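Local coordinates for protein endo-beta-mannanase (Opitutaceae bacterium TAV5, PDB 7BOB) that acts as an exo-beta-1,4-mannosidase of glycoside hydrolase family 5, probably releasing mannose from the ends of beta-1,4-linked chains in the termite hindgut, at residues Phe282-Thr287 against Asp296-Ala301; Leu237-Tyr242 against Ser262-Tyr267; Val277-Phe282 against Ala301-Cys306; Phe266-Ala271 against Ala309-Tyr314. All coordinates share one frame; numbering follows the deposited sequence.

From the N terminus, contact 2 comes first: strand 237-241 runs out and helix 258-272 folds back on it, closing the first loop. The tail of that helix segment, Phe266 and Tyr267, opens contact 4, whose loop ends only at residues 309-314. Inside it lies contact 3, which packs strand 277-282 against helix 292-309, and inside that again contact 1, where the loop leaving Phe282 meets an earlier turn of the same helix. Two consecutive beta-alpha units of the barrel are thereby closed in series, while contact 4 links the first unit's helix to the start of the barrel strand 311-316.

Contact 1. Residues Phe282-Thr287 against Asp296-Ala301; sequences FGTILT and DAYLRA
A single water joins Gly283 to Tyr298: it donates to Gly283 O at 3.0 Å and accepts from Tyr298 OH at 2.6 Å, lying at the edge of the phenol ring and in its plane. This bridge ties the loop that leaves barrel strand 277-282 to helix 292-309. Thr284 divides its two branches: OG1 turns to its own loop, CG2 to the helix. The hydroxyl OG1 donates to Leu286 O at 2.7 Å, approaching from above the carbonyl plane, and with chi1 at 58° this leaves the methyl for the helix. CG2 lies 3.8 Å from Tyr298 CD2, slanting past the ring, and 3.9 Å from Leu299 CD2. The same leucine methyl also comes up to the edge of the Phe282 ring, 4.0 Å from CE2, so one methyl touches both. Tyr298 reaches the loop because its ring leaves the helix anti to the backbone N (chi1 171°). Around this corner, Phe282 also meets Phe354 and Trp316 edge to face, and Ile285 packs on Tyr495 of the second subunit. The direct touches are thus mostly apolar, and the polar link across the contact goes through a single bridging water.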
loop_
_atom_site.group_PDB
_atom_site.type_symbol
_atom_site.label_atom_id
_atom_site.label_comp_id
_atom_site.label_asym_id
_atom_site.label_seq_id
_atom_site.Cartn_x
_atom_site.Cartn_y
_atom_site.Cartn_z
ATOM N N PHE A 282 -12.473 -29.894 0.982
ATOM C CA PHE A 282 -13.260 -29.286 -0.066
ATOM C C PHE A 282 -14.670 -29.134 0.468
ATOM O O PHE A 282 -15.102 -29.907 1.325
ATOM C CB PHE A 282 -13.228 -30.127 -1.350
ATOM C CG PHE A 282 -14.066 -31.346 -1.263
ATOM C CD1 PHE A 282 -13.601 -32.473 -0.597
ATOM C CD2 PHE A 282 -15.347 -31.352 -1.795
ATOM C CE1 PHE A 282 -14.399 -33.609 -0.501
ATOM C CE2 PHE A 282 -16.150 -32.474 -1.694
ATOM C CZ PHE A 282 -15.674 -33.609 -1.051
ATOM N N GLY A 283 -15.381 -28.128 -0.020
ATOM C CA GLY A 283 -16.722 -27.893 0.484
ATOM C C GLY A 283 -17.479 -26.983 -0.447
ATOM O O GLY A 283 -16.893 -26.356 -1.332
ATOM N N THR A 284 -18.796 -26.943 -0.262
ATOM C CA THR A 284 -19.590 -26.010 -1.051
ATOM C C THR A 284 -19.876 -24.711 -0.325
ATOM O O THR A 284 -20.240 -23.735 -0.984
ATOM C CB THR A 284 -20.933 -26.620 -1.469
ATOM O OG1 THR A 284 -21.656 -27.011 -0.295
ATOM C CG2 THR A 284 -20.726 -27.819 -2.409
ATOM N N ILE A 285 -19.728 -24.685 1.008
ATOM C CA ILE A 285 -19.984 -23.511 1.844
ATOM C C ILE A 285 -21.483 -23.253 1.926
ATOM O O ILE A 285 -22.072 -23.260 3.011
ATOM C CB ILE A 285 -19.236 -22.250 1.347
ATOM C CG1 ILE A 285 -17.723 -22.490 1.346
ATOM C CG2 ILE A 285 -19.610 -21.024 2.229
ATOM C CD1 ILE A 285 -17.154 -22.768 2.762
ATOM N N LEU A 286 -22.113 -22.974 0.795
ATOM C CA LEU A 286 -23.568 -22.946 0.780
ATOM C C LEU A 286 -24.050 -24.384 0.856
ATOM O O LEU A 286 -23.605 -25.231 0.066
ATOM C CB LEU A 286 -24.083 -22.253 -0.479
ATOM C CG LEU A 286 -23.416 -20.914 -0.815
ATOM C CD1 LEU A 286 -23.876 -20.427 -2.187
ATOM C CD2 LEU A 286 -23.675 -19.835 0.270
ATOM N N THR A 287 -24.900 -24.687 1.846
ATOM C CA THR A 287 -25.425 -26.047 1.947
ATOM C C THR A 287 -26.915 -26.074 2.282
ATOM O O THR A 287 -27.422 -27.117 2.711
ATOM C CB THR A 287 -24.674 -26.879 3.009
ATOM O OG1 THR A 287 -24.950 -26.349 4.304
ATOM C CG2 THR A 287 -23.155 -26.903 2.781
ATOM N N ASP A 296 -25.230 -29.952 -5.792
ATOM C CA ASP A 296 -25.172 -31.288 -6.384
ATOM C C ASP A 296 -24.460 -31.261 -7.739
ATOM O O ASP A 296 -23.547 -32.061 -7.996
ATOM C CB ASP A 296 -26.603 -31.830 -6.475
ATOM C CG ASP A 296 -26.726 -33.038 -7.336
ATOM O OD1 ASP A 296 -26.110 -34.070 -7.026
ATOM O OD2 ASP A 296 -27.464 -32.950 -8.325
ATOM N N ALA A 297 -24.832 -30.313 -8.603
ATOM C CA ALA A 297 -24.169 -30.206 -9.905
ATOM C C ALA A 297 -22.705 -29.805 -9.750
ATOM O O ALA A 297 -21.837 -30.306 -10.482
ATOM C CB ALA A 297 -24.900 -29.199 -10.797
ATOM N N TYR A 298 -22.409 -28.915 -8.788
ATOM C CA TYR A 298 -21.027 -28.515 -8.553
ATOM C C TYR A 298 -20.172 -29.714 -8.176
ATOM O O TYR A 298 -19.073 -29.909 -8.717
ATOM C CB TYR A 298 -20.973 -27.445 -7.454
ATOM C CG TYR A 298 -19.580 -27.101 -6.983
ATOM C CD1 TYR A 298 -18.787 -26.206 -7.697
ATOM C CD2 TYR A 298 -19.067 -27.645 -5.808
ATOM C CE1 TYR A 298 -17.512 -25.874 -7.269
ATOM C CE2 TYR A 298 -17.789 -27.303 -5.352
ATOM C CZ TYR A 298 -17.018 -26.425 -6.089
ATOM O OH TYR A 298 -15.751 -26.101 -5.655
ATOM N N LEU A 299 -20.662 -30.528 -7.240
ATOM C CA LEU A 299 -19.879 -31.666 -6.790
ATOM C C LEU A 299 -19.671 -32.657 -7.921
ATOM O O LEU A 299 -18.564 -33.190 -8.085
ATOM C CB LEU A 299 -20.553 -32.332 -5.592
ATOM C CG LEU A 299 -20.576 -31.465 -4.323
ATOM C CD1 LEU A 299 -21.319 -32.169 -3.212
ATOM C CD2 LEU A 299 -19.172 -31.082 -3.872
ATOM N N ARG A 300 -20.709 -32.878 -8.744
ATOM C CA ARG A 300 -20.568 -33.814 -9.855
ATOM C C ARG A 300 -19.557 -33.330 -10.879
ATOM O O ARG A 300 -19.052 -34.144 -11.662
ATOM C CB ARG A 300 -21.931 -34.081 -10.525
ATOM C CG ARG A 300 -22.749 -35.082 -9.688
ATOM C CD ARG A 300 -24.256 -34.900 -9.831
ATOM N NE ARG A 300 -24.951 -35.776 -8.890
ATOM C CZ ARG A 300 -25.016 -37.106 -9.011
ATOM N NH1 ARG A 300 -24.442 -37.708 -10.041
ATOM N NH2 ARG A 300 -25.645 -37.837 -8.097
ATOM N N ALA A 301 -19.247 -32.030 -10.900
ATOM C CA ALA A 301 -18.177 -31.583 -11.777
ATOM C C ALA A 301 -16.808 -31.657 -11.091
ATOM O O ALA A 301 -15.859 -32.229 -11.640
ATOM C CB ALA A 301 -18.459 -30.155 -12.268
HETATM O O HOH W 1 -14.854 -27.036 -3.381
#

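Contact 2. Residues Leu237-Tyr242 against Ser262-Tyr267; sequences LTMHGY and SLLPFY
Met239 and Gly241 face Leu264 and Tyr267 in a beta-alpha unit of the (beta/alpha)8 barrel that is the fold of glycoside hydrolase family 5. Strand 237-241 and helix 258-272 run nearly antiparallel, at 169°, and the axes of these segments approach to 8.6 Å.

Apolar packing makes up most of the contact. Leu264 drops its CD1 methyl onto the bare backbone of the strand, 3.4 Å from Gly241 CA, and its CD2 lies 3.7 Å from Gly241 O. Glycine here has no side chain to hold the helix off, and the methyl sits tight against the main chain. Leu264 and Met239 slide past each other in opposite directions, CD1 of the leucine 4.1 Å from CG of the methionine.

The second kind of interaction involves sulfur. Met239 folds back on itself, bent at chi2 (47°) and chi3, and so lays SD 3.6 Å from Tyr267 CB. That sulfur also makes a Met-aromatic contact, 5.2 Å from the centroid of the Tyr267 ring and oblique to it. The far end of this tyrosine is polar: its hydroxyl bonds to His248, while His240, on the other side of the strand, bonds to Glu156 and Gln280.

The methionine's terminal methyl completes the packing, CE lying 3.8 Å from the carbonyl oxygen O of Tyr267.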
loop_
_atom_site.group_PDB
_atom_site.type_symbol
_atom_site.label_atom_id
_atom_site.label_comp_id
_atom_site.label_asym_id
_atom_site.label_seq_id
_atom_site.Cartn_x
_atom_site.Cartn_y
_atom_site.Cartn_z
ATOM N N LEU A 237 1.710 -33.538 -0.321
ATOM C CA LEU A 237 1.198 -32.181 -0.457
ATOM C C LEU A 237 -0.311 -32.200 -0.257
ATOM O O LEU A 237 -0.969 -33.222 -0.486
ATOM C CB LEU A 237 1.538 -31.629 -1.836
ATOM C CG LEU A 237 3.017 -31.749 -2.196
ATOM C CD1 LEU A 237 3.299 -31.093 -3.564
ATOM C CD2 LEU A 237 3.864 -31.103 -1.094
ATOM N N THR A 238 -0.864 -31.078 0.194
ATOM C CA THR A 238 -2.312 -30.976 0.328
ATOM C C THR A 238 -2.858 -29.786 -0.466
ATOM O O THR A 238 -2.143 -28.830 -0.779
ATOM C CB THR A 238 -2.735 -30.841 1.797
ATOM O OG1 THR A 238 -2.242 -29.602 2.303
ATOM C CG2 THR A 238 -2.190 -31.991 2.636
ATOM N N MET A 239 -4.154 -29.865 -0.788
ATOM C CA MET A 239 -4.891 -28.779 -1.421
ATOM C C MET A 239 -6.246 -28.668 -0.740
ATOM O O MET A 239 -6.850 -29.681 -0.363
ATOM C CB MET A 239 -5.061 -29.012 -2.927
ATOM C CG MET A 239 -5.621 -27.812 -3.697
ATOM S SD MET A 239 -4.749 -26.286 -3.227
ATOM C CE MET A 239 -3.065 -26.658 -3.748
ATOM N N HIS A 240 -6.668 -27.434 -0.508
ATOM C CA HIS A 240 -7.970 -27.078 0.041
ATOM C C HIS A 240 -8.654 -26.158 -0.953
ATOM O O HIS A 240 -8.006 -25.288 -1.538
ATOM C CB HIS A 240 -7.862 -26.304 1.365
ATOM C CG HIS A 240 -7.191 -27.048 2.475
ATOM N ND1 HIS A 240 -7.026 -26.501 3.732
ATOM C CD2 HIS A 240 -6.652 -28.288 2.529
ATOM C CE1 HIS A 240 -6.408 -27.371 4.512
ATOM N NE2 HIS A 240 -6.170 -28.464 3.808
ATOM N N GLY A 241 -9.959 -26.288 -1.103
ATOM C CA GLY A 241 -10.577 -25.366 -2.027
ATOM C C GLY A 241 -12.070 -25.280 -1.880
ATOM O O GLY A 241 -12.747 -26.280 -1.598
ATOM N N TYR A 242 -12.576 -24.071 -2.057
ATOM C CA TYR A 242 -13.979 -23.739 -1.901
ATOM C C TYR A 242 -14.397 -22.816 -3.032
ATOM O O TYR A 242 -13.551 -22.149 -3.638
ATOM C CB TYR A 242 -14.213 -23.063 -0.552
ATOM C CG TYR A 242 -13.741 -23.884 0.606
ATOM C CD1 TYR A 242 -12.413 -23.831 1.041
ATOM C CD2 TYR A 242 -14.630 -24.723 1.274
ATOM C CE1 TYR A 242 -11.987 -24.623 2.156
ATOM C CE2 TYR A 242 -14.220 -25.488 2.360
ATOM C CZ TYR A 242 -12.904 -25.436 2.801
ATOM O OH TYR A 242 -12.533 -26.217 3.892
ATOM N N SER A 262 -13.606 -24.744 -12.282
ATOM C CA SER A 262 -12.271 -25.153 -12.689
ATOM C C SER A 262 -11.189 -24.826 -11.653
ATOM O O SER A 262 -10.040 -25.248 -11.829
ATOM C CB SER A 262 -11.921 -24.500 -14.021
ATOM O OG SER A 262 -11.694 -23.101 -13.841
ATOM N N LEU A 263 -11.510 -24.094 -10.586
ATOM C CA LEU A 263 -10.461 -23.609 -9.685
ATOM C C LEU A 263 -9.782 -24.757 -8.941
ATOM O O LEU A 263 -8.555 -24.922 -8.998
ATOM C CB LEU A 263 -11.055 -22.617 -8.686
ATOM C CG LEU A 263 -11.530 -21.300 -9.283
ATOM C CD1 LEU A 263 -12.461 -20.613 -8.274
ATOM C CD2 LEU A 263 -10.319 -20.433 -9.610
ATOM N N LEU A 264 -10.563 -25.554 -8.221
ATOM C CA LEU A 264 -9.961 -26.616 -7.413
ATOM C C LEU A 264 -9.193 -27.624 -8.274
ATOM O O LEU A 264 -8.020 -27.902 -7.959
ATOM C CB LEU A 264 -11.057 -27.242 -6.547
ATOM C CG LEU A 264 -10.697 -28.117 -5.349
ATOM C CD1 LEU A 264 -9.636 -27.450 -4.515
ATOM C CD2 LEU A 264 -11.950 -28.410 -4.508
ATOM N N PRO A 265 -9.722 -28.130 -9.398
ATOM C CA PRO A 265 -8.885 -29.005 -10.246
ATOM C C PRO A 265 -7.617 -28.335 -10.727
ATOM O O PRO A 265 -6.575 -28.994 -10.835
ATOM C CB PRO A 265 -9.808 -29.355 -11.427
ATOM C CG PRO A 265 -11.186 -29.172 -10.887
ATOM C CD PRO A 265 -11.094 -28.015 -9.929
ATOM N N PHE A 266 -7.676 -27.037 -11.025
ATOM C CA PHE A 266 -6.469 -26.322 -11.424
ATOM C C PHE A 266 -5.441 -26.304 -10.299
ATOM O O PHE A 266 -4.251 -26.556 -10.531
ATOM C CB PHE A 266 -6.818 -24.904 -11.860
ATOM C CG PHE A 266 -5.633 -23.999 -11.929
ATOM C CD1 PHE A 266 -4.814 -23.983 -13.062
ATOM C CD2 PHE A 266 -5.313 -23.169 -10.854
ATOM C CE1 PHE A 266 -3.700 -23.145 -13.117
ATOM C CE2 PHE A 266 -4.201 -22.315 -10.913
ATOM C CZ PHE A 266 -3.398 -22.307 -12.048
ATOM N N TYR A 267 -5.878 -25.985 -9.073
ATOM C CA TYR A 267 -4.960 -26.004 -7.926
ATOM C C TYR A 267 -4.363 -27.390 -7.720
ATOM O O TYR A 267 -3.164 -27.524 -7.428
ATOM C CB TYR A 267 -5.678 -25.571 -6.647
ATOM C CG TYR A 267 -6.142 -24.130 -6.653
ATOM C CD1 TYR A 267 -5.313 -23.119 -7.104
ATOM C CD2 TYR A 267 -7.405 -23.786 -6.186
ATOM C CE1 TYR A 267 -5.739 -21.806 -7.107
ATOM C CE2 TYR A 267 -7.831 -22.469 -6.173
ATOM C CZ TYR A 267 -6.998 -21.498 -6.633
ATOM O OH TYR A 267 -7.436 -20.207 -6.643
#

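Contact 3. Residues Val277-Phe282 against Ala301-Cys306; sequences VLLQEF and AILPAC
Phe282, Leu279 and Leu303 carry this contact, in which strand 277-282 of the barrel is roofed by helix 292-309. Strand and helix run roughly antiparallel, at 154°; the helix carries the chain back so that strand 311-316 can run parallel to 277-282, completing a beta-alpha-beta unit.

Phe282 gives up the largest area. Its ring stands with CG between the backbone N and the carbonyl carbon (chi1 75°), which swings it up from the end of the strand towards the helix. One face takes the Leu303 methyl CD2, a CH-pi contact 4.0 Å from the ring centroid and only 24° off the normal; the methyl is offset towards the rim, so that Phe282 CE2 is its nearest ring atom at 3.7 Å. Ile302, just before Leu303 on the helix, brings CD1 to the ring obliquely, 4.2 Å from Phe282 CD2.

Leu279 sits at the centre of an inverse gamma turn, where Gln280 N makes a weak bond back to Leu278 O. Its CD2 branch lies 4.2 Å from Cys306 SG and, more loosely, 4.5 Å from Leu303 CD2.

Leu303 therefore packs against both strand residues with one methyl branch, and its side chain also touches Tyr353, Phe354 and Phe357 of helix 352-364. Gln280 and Glu281, between the two on the strand, find polar partners elsewhere: Glu281 forms a salt bridge with Arg58, and Gln280 bonds to Gln96 and Asp152. What Leu279 and Phe282 turn to the helix meets only hydrocarbon and sulfur there, so shape and dispersion fix the fit.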
loop_
_atom_site.group_PDB
_atom_site.type_symbol
_atom_site.label_atom_id
_atom_site.label_comp_id
_atom_site.label_asym_id
_atom_site.label_seq_id
_atom_site.Cartn_x
_atom_site.Cartn_y
_atom_site.Cartn_z
ATOM N N VAL A 277 -0.767 -35.439 -3.984
ATOM C CA VAL A 277 -1.602 -34.377 -3.439
ATOM C C VAL A 277 -2.931 -34.946 -2.969
ATOM O O VAL A 277 -3.620 -35.642 -3.719
ATOM C CB VAL A 277 -1.816 -33.218 -4.446
ATOM C CG1 VAL A 277 -2.480 -33.697 -5.679
ATOM C CG2 VAL A 277 -2.673 -32.158 -3.822
ATOM N N LEU A 278 -3.270 -34.649 -1.710
ATOM C CA LEU A 278 -4.528 -35.001 -1.073
ATOM C C LEU A 278 -5.468 -33.804 -1.111
ATOM O O LEU A 278 -5.094 -32.707 -0.676
ATOM C CB LEU A 278 -4.286 -35.418 0.388
ATOM C CG LEU A 278 -5.518 -35.655 1.260
ATOM C CD1 LEU A 278 -6.288 -36.813 0.644
ATOM C CD2 LEU A 278 -5.188 -36.003 2.726
ATOM N N LEU A 279 -6.691 -34.012 -1.601
ATOM C CA LEU A 279 -7.718 -32.978 -1.487
ATOM C C LEU A 279 -8.203 -33.004 -0.048
ATOM O O LEU A 279 -9.230 -33.603 0.286
ATOM C CB LEU A 279 -8.862 -33.205 -2.468
ATOM C CG LEU A 279 -9.883 -32.062 -2.537
ATOM C CD1 LEU A 279 -9.207 -30.779 -2.987
ATOM C CD2 LEU A 279 -11.087 -32.378 -3.445
ATOM N N GLN A 280 -7.432 -32.342 0.823
ATOM C CA GLN A 280 -7.603 -32.490 2.266
ATOM C C GLN A 280 -8.819 -31.753 2.804
ATOM O O GLN A 280 -9.285 -32.061 3.914
ATOM C CB GLN A 280 -6.354 -31.992 2.971
ATOM C CG GLN A 280 -6.283 -32.320 4.456
ATOM C CD GLN A 280 -5.054 -31.727 5.056
ATOM O OE1 GLN A 280 -4.748 -30.555 4.816
ATOM N NE2 GLN A 280 -4.316 -32.528 5.816
ATOM N N GLU A 281 -9.336 -30.794 2.038
ATOM C CA GLU A 281 -10.513 -30.014 2.401
ATOM C C GLU A 281 -11.185 -29.600 1.106
ATOM O O GLU A 281 -10.541 -28.979 0.254
ATOM C CB GLU A 281 -10.169 -28.734 3.175
ATOM C CG GLU A 281 -9.823 -28.857 4.633
ATOM C CD GLU A 281 -9.574 -27.465 5.248
ATOM O OE1 GLU A 281 -10.098 -26.456 4.700
ATOM O OE2 GLU A 281 -8.825 -27.377 6.240
ATOM N N PHE A 282 -12.473 -29.894 0.982
ATOM C CA PHE A 282 -13.260 -29.286 -0.066
ATOM C C PHE A 282 -14.670 -29.134 0.468
ATOM O O PHE A 282 -15.102 -29.907 1.325
ATOM C CB PHE A 282 -13.228 -30.127 -1.350
ATOM C CG PHE A 282 -14.066 -31.346 -1.263
ATOM C CD1 PHE A 282 -13.601 -32.473 -0.597
ATOM C CD2 PHE A 282 -15.347 -31.352 -1.795
ATOM C CE1 PHE A 282 -14.399 -33.609 -0.501
ATOM C CE2 PHE A 282 -16.150 -32.474 -1.694
ATOM C CZ PHE A 282 -15.674 -33.609 -1.051
ATOM N N ALA A 301 -19.247 -32.030 -10.900
ATOM C CA ALA A 301 -18.177 -31.583 -11.777
ATOM C C ALA A 301 -16.808 -31.657 -11.091
ATOM O O ALA A 301 -15.859 -32.229 -11.640
ATOM C CB ALA A 301 -18.459 -30.155 -12.268
ATOM N N ILE A 302 -16.678 -31.104 -9.887
ATOM C CA ILE A 302 -15.323 -30.891 -9.389
ATOM C C ILE A 302 -14.665 -32.175 -8.901
ATOM O O ILE A 302 -13.444 -32.318 -9.023
ATOM C CB ILE A 302 -15.313 -29.817 -8.292
ATOM C CG1 ILE A 302 -16.176 -30.254 -7.122
ATOM C CG2 ILE A 302 -15.754 -28.460 -8.870
ATOM C CD1 ILE A 302 -15.461 -30.109 -5.799
ATOM N N LEU A 303 -15.441 -33.132 -8.354
ATOM C CA LEU A 303 -14.816 -34.338 -7.810
ATOM C C LEU A 303 -14.188 -35.203 -8.900
ATOM O O LEU A 303 -13.010 -35.576 -8.754
ATOM C CB LEU A 303 -15.825 -35.118 -6.964
ATOM C CG LEU A 303 -16.229 -34.372 -5.690
ATOM C CD1 LEU A 303 -17.307 -35.159 -4.933
ATOM C CD2 LEU A 303 -14.995 -34.119 -4.804
ATOM N N PRO A 304 -14.881 -35.563 -9.996
ATOM C CA PRO A 304 -14.168 -36.301 -11.061
ATOM C C PRO A 304 -13.011 -35.499 -11.655
ATOM O O PRO A 304 -11.944 -36.069 -11.925
ATOM C CB PRO A 304 -15.270 -36.597 -12.098
ATOM C CG PRO A 304 -16.571 -36.441 -11.358
ATOM C CD PRO A 304 -16.312 -35.375 -10.315
ATOM N N ALA A 305 -13.174 -34.184 -11.833
ATOM C CA ALA A 305 -12.058 -33.381 -12.325
ATOM C C ALA A 305 -10.882 -33.400 -11.348
ATOM O O ALA A 305 -9.722 -33.542 -11.757
ATOM C CB ALA A 305 -12.520 -31.950 -12.604
ATOM N N CYS A 306 -11.153 -33.278 -10.046
ATOM C CA CYS A 306 -10.061 -33.418 -9.087
ATOM C C CYS A 306 -9.409 -34.782 -9.181
ATOM O O CYS A 306 -8.182 -34.894 -9.064
ATOM C CB CYS A 306 -10.546 -33.144 -7.671
ATOM S SG CYS A 306 -10.759 -31.365 -7.478
#

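Contact 4. Residues Phe266-Ala271 against Ala309-Tyr314; sequences FYVKCA and AGANGY
Val268 opens the contact, meeting the Schellman motif that ends helix 292-309 and turns the chain into barrel strand 311-316. Gly310 is the first residue past that helix; its positive phi (108°) ends the helix, with two bonds reaching back into the last turn. The valine's CG1 branch, anti to the backbone N, points into the turn: it lies 3.8 Å from Ala309 CB and equally far from Ala311 N. One methyl thus touches both the last turn of the helix and Ala311, where the chain heads into the strand, astride the bend. Met239 packs on the valine's CG2 branch and Val277 on CG1, both residues of the neighbouring barrel strands.

Next comes Lys269. Its CG lies 3.6 Å from Ala309 CB, so the alanine methyl touches both valine and lysine, and the contact buries more of Ala309's surface than of any other residue's. Beyond CG the lysine runs extended past the contact, and its ammonium group bonds to His417 and to the backbone of Val427, tying this helix to the C-terminal part of the chain.

Further on, Ala271 leaves the turn behind and packs on Val277 and Met239 instead.

On the strand side of the bend, the touch between side chains is a looser one, Val268 CG1 to Ala311 CB at 4.2 Å.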
loop_
_atom_site.group_PDB
_atom_site.type_symbol
_atom_site.label_atom_id
_atom_site.label_comp_id
_atom_site.label_asym_id
_atom_site.label_seq_id
_atom_site.Cartn_x
_atom_site.Cartn_y
_atom_site.Cartn_z
ATOM N N PHE A 266 -7.676 -27.037 -11.025
ATOM C CA PHE A 266 -6.469 -26.322 -11.424
ATOM C C PHE A 266 -5.441 -26.304 -10.299
ATOM O O PHE A 266 -4.251 -26.556 -10.531
ATOM C CB PHE A 266 -6.818 -24.904 -11.860
ATOM C CG PHE A 266 -5.633 -23.999 -11.929
ATOM C CD1 PHE A 266 -4.814 -23.983 -13.062
ATOM C CD2 PHE A 266 -5.313 -23.169 -10.854
ATOM C CE1 PHE A 266 -3.700 -23.145 -13.117
ATOM C CE2 PHE A 266 -4.201 -22.315 -10.913
ATOM C CZ PHE A 266 -3.398 -22.307 -12.048
ATOM N N TYR A 267 -5.878 -25.985 -9.073
ATOM C CA TYR A 267 -4.960 -26.004 -7.926
ATOM C C TYR A 267 -4.363 -27.390 -7.720
ATOM O O TYR A 267 -3.164 -27.524 -7.428
ATOM C CB TYR A 267 -5.678 -25.571 -6.647
ATOM C CG TYR A 267 -6.142 -24.130 -6.653
ATOM C CD1 TYR A 267 -5.313 -23.119 -7.104
ATOM C CD2 TYR A 267 -7.405 -23.786 -6.186
ATOM C CE1 TYR A 267 -5.739 -21.806 -7.107
ATOM C CE2 TYR A 267 -7.831 -22.469 -6.173
ATOM C CZ TYR A 267 -6.998 -21.498 -6.633
ATOM O OH TYR A 267 -7.436 -20.207 -6.643
ATOM N N VAL A 268 -5.195 -28.434 -7.840
ATOM C CA VAL A 268 -4.706 -29.802 -7.686
ATOM C C VAL A 268 -3.675 -30.116 -8.763
ATOM O O VAL A 268 -2.617 -30.690 -8.478
ATOM C CB VAL A 268 -5.886 -30.797 -7.707
ATOM C CG1 VAL A 268 -5.393 -32.268 -7.730
ATOM C CG2 VAL A 268 -6.793 -30.551 -6.510
ATOM N N LYS A 269 -3.946 -29.699 -10.005
ATOM C CA LYS A 269 -2.998 -29.904 -11.099
ATOM C C LYS A 269 -1.642 -29.275 -10.790
ATOM O O LYS A 269 -0.594 -29.886 -11.026
ATOM C CB LYS A 269 -3.550 -29.300 -12.397
ATOM C CG LYS A 269 -4.700 -30.048 -13.034
ATOM C CD LYS A 269 -5.038 -29.493 -14.440
ATOM C CE LYS A 269 -6.376 -30.053 -14.915
ATOM N NZ LYS A 269 -6.816 -29.498 -16.234
ATOM N N CYS A 270 -1.635 -28.025 -10.317
ATOM C CA CYS A 270 -0.365 -27.410 -9.935
ATOM C C CYS A 270 0.344 -28.206 -8.855
ATOM O O CYS A 270 1.531 -28.524 -8.983
ATOM C CB CYS A 270 -0.577 -25.967 -9.488
ATOM S SG CYS A 270 -1.338 -24.951 -10.780
ATOM N N ALA A 271 -0.349 -28.474 -7.760
ATOM C CA ALA A 271 0.264 -29.249 -6.686
ATOM C C ALA A 271 0.797 -30.579 -7.211
ATOM O O ALA A 271 1.967 -30.920 -6.997
ATOM C CB ALA A 271 -0.742 -29.470 -5.553
ATOM N N ALA A 309 -7.317 -34.684 -12.200
ATOM C CA ALA A 309 -6.157 -33.854 -11.888
ATOM C C ALA A 309 -5.165 -34.551 -10.950
ATOM O O ALA A 309 -4.050 -34.051 -10.766
ATOM C CB ALA A 309 -6.608 -32.520 -11.272
ATOM N N GLY A 310 -5.530 -35.687 -10.367
ATOM C CA GLY A 310 -4.575 -36.511 -9.659
ATOM C C GLY A 310 -4.676 -36.528 -8.149
ATOM O O GLY A 310 -3.751 -37.023 -7.493
ATOM N N ALA A 311 -5.758 -36.008 -7.575
ATOM C CA ALA A 311 -5.930 -36.058 -6.129
ATOM C C ALA A 311 -5.918 -37.508 -5.670
ATOM O O ALA A 311 -6.467 -38.370 -6.345
ATOM C CB ALA A 311 -7.254 -35.406 -5.740
ATOM N N ASN A 312 -5.306 -37.783 -4.511
ATOM C CA ASN A 312 -5.261 -39.158 -4.018
ATOM C C ASN A 312 -6.219 -39.405 -2.859
ATOM O O ASN A 312 -6.090 -40.420 -2.169
ATOM C CB ASN A 312 -3.828 -39.556 -3.637
ATOM C CG ASN A 312 -3.249 -38.709 -2.517
ATOM O OD1 ASN A 312 -3.977 -38.029 -1.794
ATOM N ND2 ASN A 312 -1.923 -38.756 -2.361
ATOM N N GLY A 313 -7.178 -38.516 -2.634
ATOM C CA GLY A 313 -8.088 -38.654 -1.511
ATOM C C GLY A 313 -8.923 -37.403 -1.332
ATOM O O GLY A 313 -8.582 -36.350 -1.881
ATOM N N TYR A 314 -10.031 -37.506 -0.595
ATOM C CA TYR A 314 -11.075 -36.481 -0.606
ATOM C C TYR A 314 -11.693 -36.398 0.778
ATOM O O TYR A 314 -12.299 -37.370 1.243
ATOM C CB TYR A 314 -12.158 -36.785 -1.659
ATOM C CG TYR A 314 -11.576 -37.169 -2.998
ATOM C CD1 TYR A 314 -11.426 -36.228 -4.028
ATOM C CD2 TYR A 314 -11.160 -38.476 -3.231
ATOM C CE1 TYR A 314 -10.872 -36.593 -5.242
ATOM C CE2 TYR A 314 -10.605 -38.842 -4.421
ATOM C CZ TYR A 314 -10.459 -37.908 -5.428
ATOM O OH TYR A 314 -9.902 -38.330 -6.610
#